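PDB 4K3C: outer membrane protein assembly factor BamA from Haemophilus ducreyi, which probably helps assemble and insert beta-barrel proteins into the outer membrane as part of the Bam complex, here as its barrel with two POTRA domains. Local coordinates for residues 88-93 and 150-155; 173-178 and 197-202; 261-266 and 313-318; 286-291 and 380-385; 440-445 and 453-458. All blocks are in the same frame, centred on the assembly; numbering follows the deposited sequence.

In the fold
From the N terminus, contact 1 first closes a loop of 56 residues inside a periplasmic POTRA domain, ahead of the barrel. Contact 2 then closes the hairpin of strands 175-185 and 190-198 at its extracellular end, about 44 Å from contact 1 between centres. Contact 3 pairs strands 260-274 and 303-317 near their periplasmic ends. Contact 4 crosses it in sequence, because its first segment lies on helix 280-288, within the loop that contact 3 closes, while its second lies beyond; it ties two extracellular loops together. Contact 5 closes a short periplasmic turn. Contacts 2, 3 and 5 all reach the barrel wall, their nearest atoms about 12 Å apart or more.

Contact 1. Residues 88-93 and 150-155; sequences IRFEGN and IIYKIK
Phe-90 and Tyr-152 lie side by side on the same sheet face and point the same way, so the phenylalanine can be traced atom by atom along its partner. Its CB sits 3.8 Å from Tyr-152 O. With chi1 at -52°, CG stands anti to the carbonyl carbon, and this brings CD1 to 3.5 Å from Tyr-152 CB. One atom further, CE1 lies 3.9 Å from the same Tyr-152 CB and 4.1 Å from Tyr-152 CD1; the Phe-90 side chain also touches Arg-102 and, on helix 98-101, Asp-98 and Leu-101. The two rings meet obliquely, their planes at 44°. On the same face, Ile-88 CG2 meets Ile-150 CG2 at 3.7 Å. Beneath these side chains the strands run parallel. Tyr-152 N donates to Arg-89 O at 2.8 Å, Glu-91 N to Tyr-152 O at 2.9 Å and Ile-154 N to Glu-91 O at 3.0 Å, while the bond from Arg-89 N to Ile-150 O is weak. The other face carries Glu-91, whose carboxylate leans on Ile-151 CD1. This parallel pairing of first and last strands belongs to the POTRA fold: strand 147-156 lies between 84-91 and 131-136, and helices 98-101 and 119-125 pack on the face that holds Phe-90 and Tyr-152.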
# COMPACT_ATOMS: atom_id res chain seq x y z
N ILE A 88 14.37 11.83 30.61
CA ILE A 88 13.27 10.87 30.52
C ILE A 88 13.82 9.45 30.52
O ILE A 88 14.88 9.18 29.95
CB ILE A 88 12.35 11.12 29.28
CG1 ILE A 88 12.70 10.19 28.12
CG2 ILE A 88 12.40 12.58 28.84
CD1 ILE A 88 13.94 10.63 27.35
N ARG A 89 13.13 8.55 31.21
CA ARG A 89 13.61 7.19 31.37
C ARG A 89 12.48 6.19 31.22
O ARG A 89 11.30 6.53 31.30
CB ARG A 89 14.29 6.99 32.72
CG ARG A 89 15.62 7.72 32.89
CD ARG A 89 16.28 7.35 34.21
NE ARG A 89 15.31 7.15 35.29
CZ ARG A 89 15.03 8.05 36.24
NH1 ARG A 89 15.64 9.22 36.25
NH2 ARG A 89 14.13 7.77 37.18
N PHE A 90 12.84 4.93 31.00
CA PHE A 90 11.84 3.89 30.84
C PHE A 90 12.02 2.78 31.87
O PHE A 90 13.13 2.54 32.36
CB PHE A 90 11.92 3.32 29.43
CG PHE A 90 11.88 4.36 28.35
CD1 PHE A 90 10.66 4.87 27.91
CD2 PHE A 90 13.04 4.82 27.75
CE1 PHE A 90 10.62 5.82 26.91
CE2 PHE A 90 13.00 5.78 26.75
CZ PHE A 90 11.79 6.27 26.34
N GLU A 91 10.92 2.12 32.21
CA GLU A 91 11.00 0.95 33.05
C GLU A 91 9.92 -0.05 32.69
O GLU A 91 8.91 0.32 32.11
CB GLU A 91 10.97 1.32 34.54
CG GLU A 91 9.75 2.05 35.02
CD GLU A 91 9.95 2.61 36.43
OE1 GLU A 91 11.02 3.21 36.68
OE2 GLU A 91 9.04 2.44 37.27
N GLY A 92 10.16 -1.32 33.02
CA GLY A 92 9.28 -2.40 32.61
C GLY A 92 9.66 -2.95 31.25
O GLY A 92 9.06 -3.92 30.78
N ASN A 93 10.66 -2.34 30.61
CA ASN A 93 11.09 -2.71 29.27
C ASN A 93 12.14 -3.79 29.28
O ASN A 93 13.31 -3.52 28.97
CB ASN A 93 11.59 -1.49 28.49
CG ASN A 93 12.67 -0.72 29.23
OD1 ASN A 93 12.59 -0.52 30.44
ND2 ASN A 93 13.70 -0.29 28.50
N ILE A 150 10.61 12.37 33.83
CA ILE A 150 9.39 11.75 33.34
C ILE A 150 9.62 10.29 32.89
O ILE A 150 10.24 10.03 31.84
CB ILE A 150 8.74 12.60 32.24
CG1 ILE A 150 7.75 11.78 31.41
CG2 ILE A 150 9.80 13.22 31.34
CD1 ILE A 150 7.07 12.57 30.33
N ILE A 151 9.13 9.35 33.70
CA ILE A 151 9.34 7.92 33.46
C ILE A 151 8.21 7.30 32.64
O ILE A 151 7.05 7.68 32.78
CB ILE A 151 9.52 7.13 34.79
CG1 ILE A 151 8.31 6.21 35.06
CG2 ILE A 151 9.76 8.07 35.95
CD1 ILE A 151 8.33 5.55 36.43
N TYR A 152 8.54 6.35 31.77
CA TYR A 152 7.52 5.61 31.04
C TYR A 152 7.55 4.14 31.44
O TYR A 152 8.53 3.44 31.19
CB TYR A 152 7.69 5.76 29.54
CG TYR A 152 7.27 7.10 28.98
CD1 TYR A 152 8.08 8.22 29.13
CD2 TYR A 152 6.08 7.24 28.27
CE1 TYR A 152 7.70 9.45 28.61
CE2 TYR A 152 5.70 8.47 27.74
CZ TYR A 152 6.51 9.57 27.92
OH TYR A 152 6.14 10.78 27.40
N LYS A 153 6.47 3.68 32.08
CA LYS A 153 6.37 2.31 32.57
C LYS A 153 5.53 1.50 31.61
O LYS A 153 4.32 1.70 31.51
CB LYS A 153 5.76 2.29 33.97
CG LYS A 153 5.54 0.91 34.58
CD LYS A 153 5.94 0.89 36.06
CE LYS A 153 5.15 -0.15 36.84
NZ LYS A 153 3.69 0.16 36.88
N ILE A 154 6.17 0.57 30.91
CA ILE A 154 5.45 -0.26 29.94
C ILE A 154 5.31 -1.73 30.36
O ILE A 154 6.11 -2.26 31.12
CB ILE A 154 6.02 -0.10 28.51
CG1 ILE A 154 6.53 -1.44 27.97
CG2 ILE A 154 7.14 0.92 28.50
CD1 ILE A 154 7.93 -1.76 28.34
N LYS A 155 4.24 -2.36 29.88
CA LYS A 155 4.07 -3.80 29.95
C LYS A 155 4.30 -4.36 28.55
O LYS A 155 3.53 -4.08 27.64
CB LYS A 155 2.67 -4.16 30.44
CG LYS A 155 2.38 -5.65 30.50
CD LYS A 155 3.17 -6.31 31.61
CE LYS A 155 3.32 -7.81 31.40
NZ LYS A 155 4.08 -8.45 32.52

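Contact 2. Residues 173-178 and 197-202; sequences GLSYNA and SRNTDS
Arg-198 lays its aliphatic chain across the ring of Tyr-176, the two side chains crossing at a slant on one side of an antiparallel strand pair. The evidence is a CH-pi contact: Arg-198 CB lies 3.9 Å from the centroid of the Tyr-176 ring, 30° off its normal. Further out, Arg-198 CD is 3.6 Å from Tyr-176 CZ. The arginine leaves the backbone with CG opposite its own N (chi1 -179°) and bends at chi2, which keeps CG and CD over the same face as CB, displaced from the ring centre, while the guanidinium passes on, its plane 28° from that of the ring. NH1 then turns to Leu-174 O, though the modelled bond is implausibly short and doubtful. Beneath, Arg-198 N donates to Tyr-176 O at 2.8 Å; the return bond is weak. Across the strands' other face, Asn-177 CB meets Ser-197 CB at 3.5 Å, while Ser-197 OG bonds to Asn-204. All this lies at the extracellular end of barrel hairpin 175-198. Chemically, Arg-198 has a double role, apolar and polar: its methylenes cover an aromatic surface, and its charged end probably offers an N-H to the carbonyl at the corner the chain turns at Leu-174.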
# COMPACT_ATOMS: atom_id res chain seq x y z
N GLY A 173 -7.96 -19.79 -9.08
CA GLY A 173 -8.55 -20.97 -8.47
C GLY A 173 -8.42 -20.99 -6.95
O GLY A 173 -8.58 -19.95 -6.28
N LEU A 174 -8.15 -22.16 -6.38
CA LEU A 174 -7.99 -22.29 -4.93
C LEU A 174 -6.67 -21.75 -4.40
O LEU A 174 -5.60 -22.18 -4.81
CB LEU A 174 -8.12 -23.75 -4.51
CG LEU A 174 -7.75 -24.00 -3.04
CD1 LEU A 174 -8.67 -23.23 -2.09
CD2 LEU A 174 -7.78 -25.48 -2.75
N SER A 175 -6.76 -20.82 -3.45
CA SER A 175 -5.59 -20.19 -2.86
C SER A 175 -5.63 -20.36 -1.35
O SER A 175 -6.69 -20.22 -0.73
CB SER A 175 -5.52 -18.69 -3.20
OG SER A 175 -5.71 -18.47 -4.59
N TYR A 176 -4.48 -20.67 -0.77
CA TYR A 176 -4.27 -20.53 0.67
C TYR A 176 -2.87 -20.04 0.94
O TYR A 176 -1.98 -20.18 0.10
CB TYR A 176 -4.52 -21.83 1.44
CG TYR A 176 -3.95 -23.02 0.75
CD1 TYR A 176 -2.63 -23.38 0.93
CD2 TYR A 176 -4.73 -23.78 -0.11
CE1 TYR A 176 -2.09 -24.48 0.27
CE2 TYR A 176 -4.22 -24.87 -0.75
CZ TYR A 176 -2.90 -25.21 -0.57
OH TYR A 176 -2.40 -26.30 -1.24
N ASN A 177 -2.69 -19.47 2.12
CA ASN A 177 -1.40 -18.97 2.55
C ASN A 177 -1.38 -19.04 4.07
O ASN A 177 -2.42 -18.90 4.70
CB ASN A 177 -1.24 -17.52 2.15
CG ASN A 177 -2.16 -16.60 2.96
OD1 ASN A 177 -3.35 -16.48 2.67
ND2 ASN A 177 -1.60 -15.98 4.00
N ALA A 178 -0.19 -19.26 4.64
CA ALA A 178 0.03 -19.10 6.07
C ALA A 178 1.25 -18.24 6.25
O ALA A 178 1.96 -17.94 5.28
CB ALA A 178 0.22 -20.43 6.78
N SER A 197 2.54 -19.46 0.41
CA SER A 197 1.22 -19.45 -0.20
C SER A 197 1.15 -20.30 -1.48
O SER A 197 2.18 -20.61 -2.08
CB SER A 197 0.86 -18.03 -0.56
OG SER A 197 1.78 -17.58 -1.55
N ARG A 198 -0.08 -20.65 -1.88
CA ARG A 198 -0.33 -21.52 -3.03
C ARG A 198 -1.42 -21.00 -3.95
O ARG A 198 -2.54 -20.77 -3.51
CB ARG A 198 -0.73 -22.91 -2.52
CG ARG A 198 -0.99 -23.94 -3.61
CD ARG A 198 -2.50 -24.08 -3.95
NE ARG A 198 -2.75 -25.12 -4.96
CZ ARG A 198 -3.66 -25.03 -5.93
NH1 ARG A 198 -4.43 -23.95 -6.04
NH2 ARG A 198 -3.80 -26.02 -6.79
N ASN A 199 -1.08 -20.81 -5.23
CA ASN A 199 -2.02 -20.56 -6.34
C ASN A 199 -2.15 -21.88 -7.04
O ASN A 199 -1.56 -22.86 -6.61
CB ASN A 199 -1.40 -19.62 -7.39
CG ASN A 199 -1.53 -18.18 -7.02
OD1 ASN A 199 -2.58 -17.76 -6.53
ND2 ASN A 199 -0.48 -17.41 -7.25
N THR A 200 -2.87 -21.91 -8.16
CA THR A 200 -2.76 -23.03 -9.09
C THR A 200 -1.48 -22.87 -9.89
O THR A 200 -0.97 -23.84 -10.45
CB THR A 200 -3.94 -23.12 -10.08
OG1 THR A 200 -4.46 -21.80 -10.32
CG2 THR A 200 -5.03 -24.03 -9.53
N ASP A 201 -0.96 -21.64 -9.93
CA ASP A 201 0.20 -21.32 -10.76
C ASP A 201 1.53 -21.41 -10.01
O ASP A 201 2.56 -21.75 -10.60
CB ASP A 201 0.06 -19.95 -11.44
CG ASP A 201 -0.84 -19.99 -12.66
OD1 ASP A 201 -0.53 -20.72 -13.62
OD2 ASP A 201 -1.86 -19.27 -12.68
N SER A 202 1.50 -21.10 -8.72
CA SER A 202 2.72 -21.26 -7.92
C SER A 202 2.54 -21.58 -6.43
O SER A 202 1.45 -21.52 -5.88
CB SER A 202 3.63 -20.03 -8.08
OG SER A 202 2.92 -18.82 -7.87

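Contact 3. Residues 261-266 and 313-318; sequences SYYLGL and GWNYNN
Backbone hydrogen bonds join Tyr-263 and Gly-313 in both directions, with Tyr-263 N to Gly-313 O and Gly-313 N to Tyr-263 O each at 3.1 Å. Asn-315 N donates to Ser-261 O at 2.7 Å in the carbonyl plane; the reverse bond is weak and bent. A water adds a bridge, donating to Asn-315 O at 2.8 Å and hydrogen-bonded to Ser-261 OG. Packing through pi faces comes second. The Tyr-263 ring folds back over its neighbour because chi1 of 63° sets CG between the backbone N and the carbonyl carbon. The bare Gly-313 CA then lies 3.6 Å from the ring centroid, 26° off the normal. The strands are adjacent staves of the Omp85 barrel near its periplasmic end, and alternation turns the side chains of Tyr-263 and Asn-315 inward and those of Tyr-262 and Trp-314 outward, consistent with an aromatic girdle. That outer pair is the third kind: the Tyr-262 ring and the Trp-314 five-membered ring are tilted by 21° and slid apart so that they barely overlap, and their modelled closeness is doubtful. Inside, Asn-315 ND2 comes in plane to the edge of the Tyr-263 ring, 3.7 Å from Tyr-263 CE2, while Asn-315 OD1 bonds to Asn-332.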
# COMPACT_ATOMS: atom_id res chain seq x y z
N SER A 261 5.67 8.40 -1.65
CA SER A 261 6.82 7.68 -1.14
C SER A 261 7.62 7.05 -2.30
O SER A 261 7.09 6.83 -3.39
CB SER A 261 6.39 6.63 -0.13
OG SER A 261 5.26 5.91 -0.62
N TYR A 262 8.90 6.80 -2.06
CA TYR A 262 9.76 6.25 -3.09
C TYR A 262 10.35 5.00 -2.55
O TYR A 262 10.24 4.72 -1.36
CB TYR A 262 10.87 7.25 -3.46
CG TYR A 262 10.23 8.52 -3.92
CD1 TYR A 262 9.82 8.68 -5.25
CD2 TYR A 262 9.94 9.54 -3.02
CE1 TYR A 262 9.18 9.83 -5.66
CE2 TYR A 262 9.29 10.69 -3.43
CZ TYR A 262 8.91 10.83 -4.74
OH TYR A 262 8.27 11.98 -5.12
N TYR A 263 10.96 4.22 -3.42
CA TYR A 263 11.81 3.15 -2.93
C TYR A 263 12.95 2.89 -3.93
O TYR A 263 12.82 3.18 -5.13
CB TYR A 263 11.00 1.89 -2.64
CG TYR A 263 10.35 1.33 -3.87
CD1 TYR A 263 11.05 0.52 -4.75
CD2 TYR A 263 9.03 1.60 -4.16
CE1 TYR A 263 10.48 0.00 -5.88
CE2 TYR A 263 8.44 1.08 -5.30
CZ TYR A 263 9.17 0.28 -6.16
OH TYR A 263 8.61 -0.24 -7.30
N LEU A 264 14.06 2.41 -3.40
CA LEU A 264 15.19 1.93 -4.19
C LEU A 264 15.54 0.54 -3.68
O LEU A 264 15.62 0.33 -2.47
CB LEU A 264 16.40 2.83 -3.99
CG LEU A 264 16.70 3.98 -4.96
CD1 LEU A 264 18.08 4.60 -4.63
CD2 LEU A 264 16.61 3.57 -6.43
N GLY A 265 15.76 -0.40 -4.59
CA GLY A 265 16.15 -1.74 -4.17
C GLY A 265 17.21 -2.36 -5.05
O GLY A 265 17.32 -2.03 -6.23
N LEU A 266 18.01 -3.24 -4.46
CA LEU A 266 18.92 -4.12 -5.18
C LEU A 266 18.47 -5.53 -4.88
O LEU A 266 18.03 -5.82 -3.75
CB LEU A 266 20.33 -3.97 -4.66
CG LEU A 266 20.96 -2.59 -4.81
CD1 LEU A 266 22.16 -2.41 -3.87
CD2 LEU A 266 21.36 -2.39 -6.28
N GLY A 313 10.82 3.07 -7.44
CA GLY A 313 9.40 3.26 -7.62
C GLY A 313 8.93 4.52 -6.93
O GLY A 313 9.63 5.05 -6.06
N TRP A 314 7.76 5.01 -7.32
CA TRP A 314 7.15 6.13 -6.64
C TRP A 314 5.69 5.86 -6.39
O TRP A 314 4.99 5.36 -7.26
CB TRP A 314 7.30 7.40 -7.47
CG TRP A 314 6.36 8.48 -7.06
CD1 TRP A 314 6.28 9.09 -5.83
CD2 TRP A 314 5.35 9.08 -7.87
NE1 TRP A 314 5.29 10.02 -5.83
CE2 TRP A 314 4.70 10.05 -7.07
CE3 TRP A 314 4.93 8.91 -9.20
CZ2 TRP A 314 3.64 10.84 -7.56
CZ3 TRP A 314 3.88 9.69 -9.68
CH2 TRP A 314 3.25 10.65 -8.86
N ASN A 315 5.21 6.19 -5.20
CA ASN A 315 3.85 5.82 -4.84
C ASN A 315 2.99 6.92 -4.30
O ASN A 315 3.20 7.40 -3.19
CB ASN A 315 3.83 4.66 -3.88
CG ASN A 315 4.00 3.36 -4.58
OD1 ASN A 315 3.04 2.83 -5.16
ND2 ASN A 315 5.23 2.85 -4.59
N TYR A 316 2.01 7.27 -5.11
CA TYR A 316 1.05 8.29 -4.75
C TYR A 316 -0.26 7.63 -4.33
O TYR A 316 -0.76 6.74 -5.02
CB TYR A 316 0.86 9.26 -5.92
CG TYR A 316 -0.21 10.30 -5.69
CD1 TYR A 316 0.06 11.49 -5.02
CD2 TYR A 316 -1.51 10.09 -6.14
CE1 TYR A 316 -0.93 12.44 -4.82
CE2 TYR A 316 -2.50 11.03 -5.93
CZ TYR A 316 -2.21 12.19 -5.28
OH TYR A 316 -3.22 13.10 -5.10
N ASN A 317 -0.79 8.05 -3.18
CA ASN A 317 -2.13 7.68 -2.77
C ASN A 317 -2.88 8.84 -2.14
O ASN A 317 -2.43 9.41 -1.14
CB ASN A 317 -2.11 6.51 -1.78
CG ASN A 317 -3.51 5.94 -1.52
OD1 ASN A 317 -4.45 6.66 -1.18
ND2 ASN A 317 -3.65 4.63 -1.69
N ASN A 318 -4.02 9.19 -2.71
CA ASN A 318 -4.94 10.07 -2.02
C ASN A 318 -5.97 9.21 -1.32
O ASN A 318 -5.79 8.81 -0.17
CB ASN A 318 -5.65 11.00 -2.98
CG ASN A 318 -5.36 12.44 -2.69
OD1 ASN A 318 -5.37 13.27 -3.59
ND2 ASN A 318 -5.09 12.74 -1.43
O HOH W 1 2.11 6.35 -0.83

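Contact 4. Residues 286-291 and 380-385; sequences VNSMKF and GGKEVP
Ser-288, at the C-terminal end of helix 280-288, meets Lys-382 and Glu-383 where two extracellular loops of the Omp85 barrel touch: the helix belongs to the loop after strand 260-274, whereas residues 380-385 lie in the long loop after strand 366-378. The close part is small and centred on one hydroxyl. Glu-383 N donates to Ser-288 OG at 2.9 Å with an N-H...O angle of 157°, a nearly straight bond that joins a side chain to loop backbone. Around it, Ser-288 CB rests 4.1 Å from Glu-383 CB, and Lys-382 CD comes to 3.6 Å from Ser-288 O. Lys-382 gets there by bending at chi2 (-70°), which folds its chain back over the helix end, where Met-289 crosses it at about a right angle with SD 3.8 Å from Lys-382 CD. The outer side is looser. Gly-381 O stays 3.9 Å from Ser-288 OG, and Lys-290 NZ 6.1 Å from Lys-382 NZ. Glu-383 OE2 is engaged in a salt bridge with Lys-468, and its side chain also touches Lys-284 and Tyr-285. Just past the last helical residue, Lys-290 NZ donates to Ser-288 O at 3.1 Å, approaching from above the carbonyl plane.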
# COMPACT_ATOMS: atom_id res chain seq x y z
N VAL A 286 16.15 -17.80 -26.41
CA VAL A 286 17.03 -18.90 -26.10
C VAL A 286 18.32 -18.71 -26.87
O VAL A 286 19.41 -18.80 -26.29
CB VAL A 286 16.36 -20.23 -26.48
CG1 VAL A 286 17.40 -21.34 -26.65
CG2 VAL A 286 15.32 -20.60 -25.45
N ASN A 287 18.21 -18.41 -28.16
CA ASN A 287 19.40 -18.17 -28.97
C ASN A 287 20.12 -16.91 -28.53
O ASN A 287 21.35 -16.89 -28.47
CB ASN A 287 19.06 -18.11 -30.45
CG ASN A 287 19.07 -19.46 -31.10
OD1 ASN A 287 18.02 -19.99 -31.45
ND2 ASN A 287 20.25 -20.03 -31.29
N SER A 288 19.36 -15.86 -28.21
CA SER A 288 19.93 -14.59 -27.76
C SER A 288 20.93 -14.82 -26.63
O SER A 288 21.96 -14.15 -26.56
CB SER A 288 18.83 -13.65 -27.29
OG SER A 288 19.21 -12.96 -26.11
N MET A 289 20.63 -15.80 -25.79
CA MET A 289 21.42 -16.14 -24.63
C MET A 289 22.39 -17.28 -24.93
O MET A 289 23.07 -17.79 -24.03
CB MET A 289 20.49 -16.52 -23.49
CG MET A 289 19.53 -15.42 -23.15
SD MET A 289 20.30 -14.13 -22.17
CE MET A 289 20.47 -15.00 -20.63
N LYS A 290 22.45 -17.65 -26.21
CA LYS A 290 23.26 -18.77 -26.71
C LYS A 290 23.33 -20.05 -25.87
O LYS A 290 24.41 -20.58 -25.64
CB LYS A 290 24.66 -18.32 -27.16
CG LYS A 290 25.36 -17.35 -26.22
CD LYS A 290 26.37 -16.51 -26.98
CE LYS A 290 25.71 -15.72 -28.10
NZ LYS A 290 24.79 -14.65 -27.59
N PHE A 291 22.17 -20.53 -25.43
CA PHE A 291 22.03 -21.88 -24.91
C PHE A 291 21.81 -22.77 -26.12
O PHE A 291 21.41 -22.28 -27.17
CB PHE A 291 20.82 -21.95 -23.99
CG PHE A 291 20.83 -20.92 -22.89
CD1 PHE A 291 22.02 -20.54 -22.28
CD2 PHE A 291 19.65 -20.32 -22.48
CE1 PHE A 291 22.02 -19.59 -21.26
CE2 PHE A 291 19.66 -19.37 -21.47
CZ PHE A 291 20.84 -19.01 -20.86
N GLY A 380 22.00 -4.94 -25.38
CA GLY A 380 23.17 -5.80 -25.37
C GLY A 380 22.99 -7.04 -26.23
O GLY A 380 23.56 -8.09 -25.93
N GLY A 381 22.22 -6.90 -27.30
CA GLY A 381 21.96 -8.00 -28.21
C GLY A 381 21.27 -9.16 -27.52
O GLY A 381 21.53 -10.33 -27.80
N LYS A 382 20.38 -8.82 -26.60
CA LYS A 382 19.66 -9.82 -25.84
C LYS A 382 18.17 -9.59 -26.02
O LYS A 382 17.74 -8.46 -26.21
CB LYS A 382 20.01 -9.72 -24.36
CG LYS A 382 21.48 -9.93 -24.10
CD LYS A 382 21.90 -11.38 -24.33
CE LYS A 382 23.40 -11.53 -24.20
NZ LYS A 382 23.92 -10.60 -23.16
N GLU A 383 17.39 -10.67 -25.96
CA GLU A 383 15.94 -10.54 -25.98
C GLU A 383 15.39 -10.48 -24.55
O GLU A 383 16.01 -10.96 -23.61
CB GLU A 383 15.30 -11.68 -26.77
CG GLU A 383 14.45 -11.22 -27.93
CD GLU A 383 15.25 -10.43 -28.95
OE1 GLU A 383 16.07 -11.06 -29.65
OE2 GLU A 383 15.08 -9.19 -29.05
N VAL A 384 14.22 -9.89 -24.38
CA VAL A 384 13.57 -9.91 -23.08
C VAL A 384 13.23 -11.36 -22.72
O VAL A 384 12.71 -12.11 -23.55
CB VAL A 384 12.28 -9.05 -23.06
CG1 VAL A 384 11.50 -9.32 -21.81
CG2 VAL A 384 12.63 -7.55 -23.18
N PRO A 385 13.56 -11.78 -21.50
CA PRO A 385 13.30 -13.17 -21.12
C PRO A 385 11.81 -13.48 -21.25
O PRO A 385 11.04 -12.82 -20.56
CB PRO A 385 13.70 -13.20 -19.64
CG PRO A 385 14.63 -12.09 -19.45
CD PRO A 385 14.25 -11.02 -20.45

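Contact 5. Residues 440-445 and 453-458; sequences IPAPFI and VRTSVF
The periplasmic turn between barrel strands 430-440 and 453-465 folds back so that Ile-440 and Ala-442 meet Thr-455. Its polar centre is the threonine hydroxyl: Thr-455 OG1 donates to Ile-440 O at 2.8 Å, the donor standing 45° out of the carbonyl plane. Chi1 of 54° holds OG1 between the backbone N and the carbonyl carbon and leaves CG2 anti to that carbon, so one branch serves the polar partner and the other the apolar one. Thr-455 CG2 touches Ala-442 CB at 3.7 Å. The Ile-440 side chain crosses Thr-455 at about a right angle, its CD1 lying 3.6 Å from OG1 of the threonine. Backbone pairing here is slight, because the bond from Ile-440 N to Thr-455 O is weak, and Pro-441, which has no N-H, comes next. In the barrel wall this is where regular antiparallel pairing gives way to the turn, while strand 453-465 still pairs with strand 489-500 on its other edge. Further along the strand, Ser-456 points away from the turn and its OG bonds to Glu-437, and Phe-458 makes a cation-pi contact with Arg-399, from the RGF sequence of the loop after strand 366-378. On the turn's side, Val-453 divides its two methyls, CG2 packing on Ala-442 CB at 3.5 Å and CG1 on Ile-445 CG2 at 3.6 Å.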
# COMPACT_ATOMS: atom_id res chain seq x y z
N ILE A 440 -23.01 2.98 -8.97
CA ILE A 440 -24.32 3.46 -8.56
C ILE A 440 -24.68 2.81 -7.23
O ILE A 440 -24.08 1.82 -6.84
CB ILE A 440 -25.39 3.19 -9.65
CG1 ILE A 440 -25.92 1.76 -9.56
CG2 ILE A 440 -24.81 3.46 -11.03
CD1 ILE A 440 -25.03 0.73 -10.25
N PRO A 441 -25.65 3.39 -6.50
CA PRO A 441 -26.08 2.77 -5.25
C PRO A 441 -26.59 1.36 -5.48
O PRO A 441 -27.24 1.12 -6.51
CB PRO A 441 -27.24 3.67 -4.81
CG PRO A 441 -26.93 5.00 -5.42
CD PRO A 441 -26.30 4.69 -6.73
N ALA A 442 -26.31 0.45 -4.54
CA ALA A 442 -26.73 -0.94 -4.64
C ALA A 442 -28.21 -1.05 -4.38
O ALA A 442 -28.66 -0.69 -3.29
CB ALA A 442 -25.99 -1.78 -3.65
N PRO A 443 -28.98 -1.54 -5.36
CA PRO A 443 -30.42 -1.69 -5.11
C PRO A 443 -30.70 -2.83 -4.13
O PRO A 443 -29.84 -3.69 -3.92
CB PRO A 443 -31.00 -1.99 -6.50
CG PRO A 443 -29.85 -2.54 -7.30
CD PRO A 443 -28.61 -1.86 -6.76
N PHE A 444 -31.88 -2.81 -3.52
CA PHE A 444 -32.30 -3.79 -2.52
C PHE A 444 -31.49 -3.74 -1.24
O PHE A 444 -32.05 -3.91 -0.15
CB PHE A 444 -32.32 -5.22 -3.08
CG PHE A 444 -32.98 -5.34 -4.42
CD1 PHE A 444 -34.35 -5.13 -4.55
CD2 PHE A 444 -32.24 -5.64 -5.55
CE1 PHE A 444 -34.96 -5.23 -5.78
CE2 PHE A 444 -32.85 -5.74 -6.79
CZ PHE A 444 -34.21 -5.53 -6.90
N ILE A 445 -30.18 -3.51 -1.35
CA ILE A 445 -29.31 -3.50 -0.18
C ILE A 445 -29.62 -2.27 0.68
O ILE A 445 -30.72 -1.72 0.56
CB ILE A 445 -27.81 -3.57 -0.56
CG1 ILE A 445 -27.63 -4.44 -1.80
CG2 ILE A 445 -27.00 -4.19 0.55
CD1 ILE A 445 -27.83 -5.92 -1.53
N VAL A 453 -21.06 -2.84 0.21
CA VAL A 453 -21.30 -3.30 -1.15
C VAL A 453 -21.25 -2.15 -2.15
O VAL A 453 -21.74 -1.05 -1.89
CB VAL A 453 -22.63 -4.05 -1.27
CG1 VAL A 453 -23.49 -3.76 -0.06
CG2 VAL A 453 -23.32 -3.70 -2.59
N ARG A 454 -20.61 -2.44 -3.28
CA ARG A 454 -20.35 -1.50 -4.35
C ARG A 454 -20.79 -2.09 -5.69
O ARG A 454 -20.16 -3.00 -6.22
CB ARG A 454 -18.85 -1.17 -4.39
CG ARG A 454 -18.34 -0.61 -5.72
CD ARG A 454 -17.18 0.34 -5.49
NE ARG A 454 -17.64 1.55 -4.83
CZ ARG A 454 -16.86 2.59 -4.56
NH1 ARG A 454 -17.37 3.66 -3.97
NH2 ARG A 454 -15.58 2.55 -4.89
N THR A 455 -21.90 -1.58 -6.22
CA THR A 455 -22.35 -2.00 -7.53
C THR A 455 -21.91 -0.97 -8.58
O THR A 455 -21.83 0.21 -8.28
CB THR A 455 -23.86 -2.15 -7.56
OG1 THR A 455 -24.45 -0.93 -7.11
CG2 THR A 455 -24.29 -3.27 -6.64
N SER A 456 -21.62 -1.43 -9.79
CA SER A 456 -21.09 -0.55 -10.82
C SER A 456 -21.33 -1.08 -12.22
O SER A 456 -21.68 -2.24 -12.41
CB SER A 456 -19.59 -0.36 -10.62
OG SER A 456 -18.90 -1.60 -10.67
N VAL A 457 -21.15 -0.21 -13.21
CA VAL A 457 -21.26 -0.59 -14.61
C VAL A 457 -20.05 -0.01 -15.29
O VAL A 457 -19.69 1.15 -15.05
CB VAL A 457 -22.53 -0.03 -15.24
CG1 VAL A 457 -22.47 -0.13 -16.76
CG2 VAL A 457 -23.76 -0.77 -14.69
N PHE A 458 -19.38 -0.81 -16.11
CA PHE A 458 -18.01 -0.48 -16.48
C PHE A 458 -17.76 -0.71 -17.96
O PHE A 458 -18.54 -1.40 -18.65
CB PHE A 458 -16.99 -1.29 -15.63
CG PHE A 458 -17.03 -2.75 -15.91
CD1 PHE A 458 -16.26 -3.30 -16.93
CD2 PHE A 458 -17.87 -3.59 -15.20
CE1 PHE A 458 -16.33 -4.64 -17.22
CE2 PHE A 458 -17.93 -4.94 -15.48
CZ PHE A 458 -17.16 -5.46 -16.50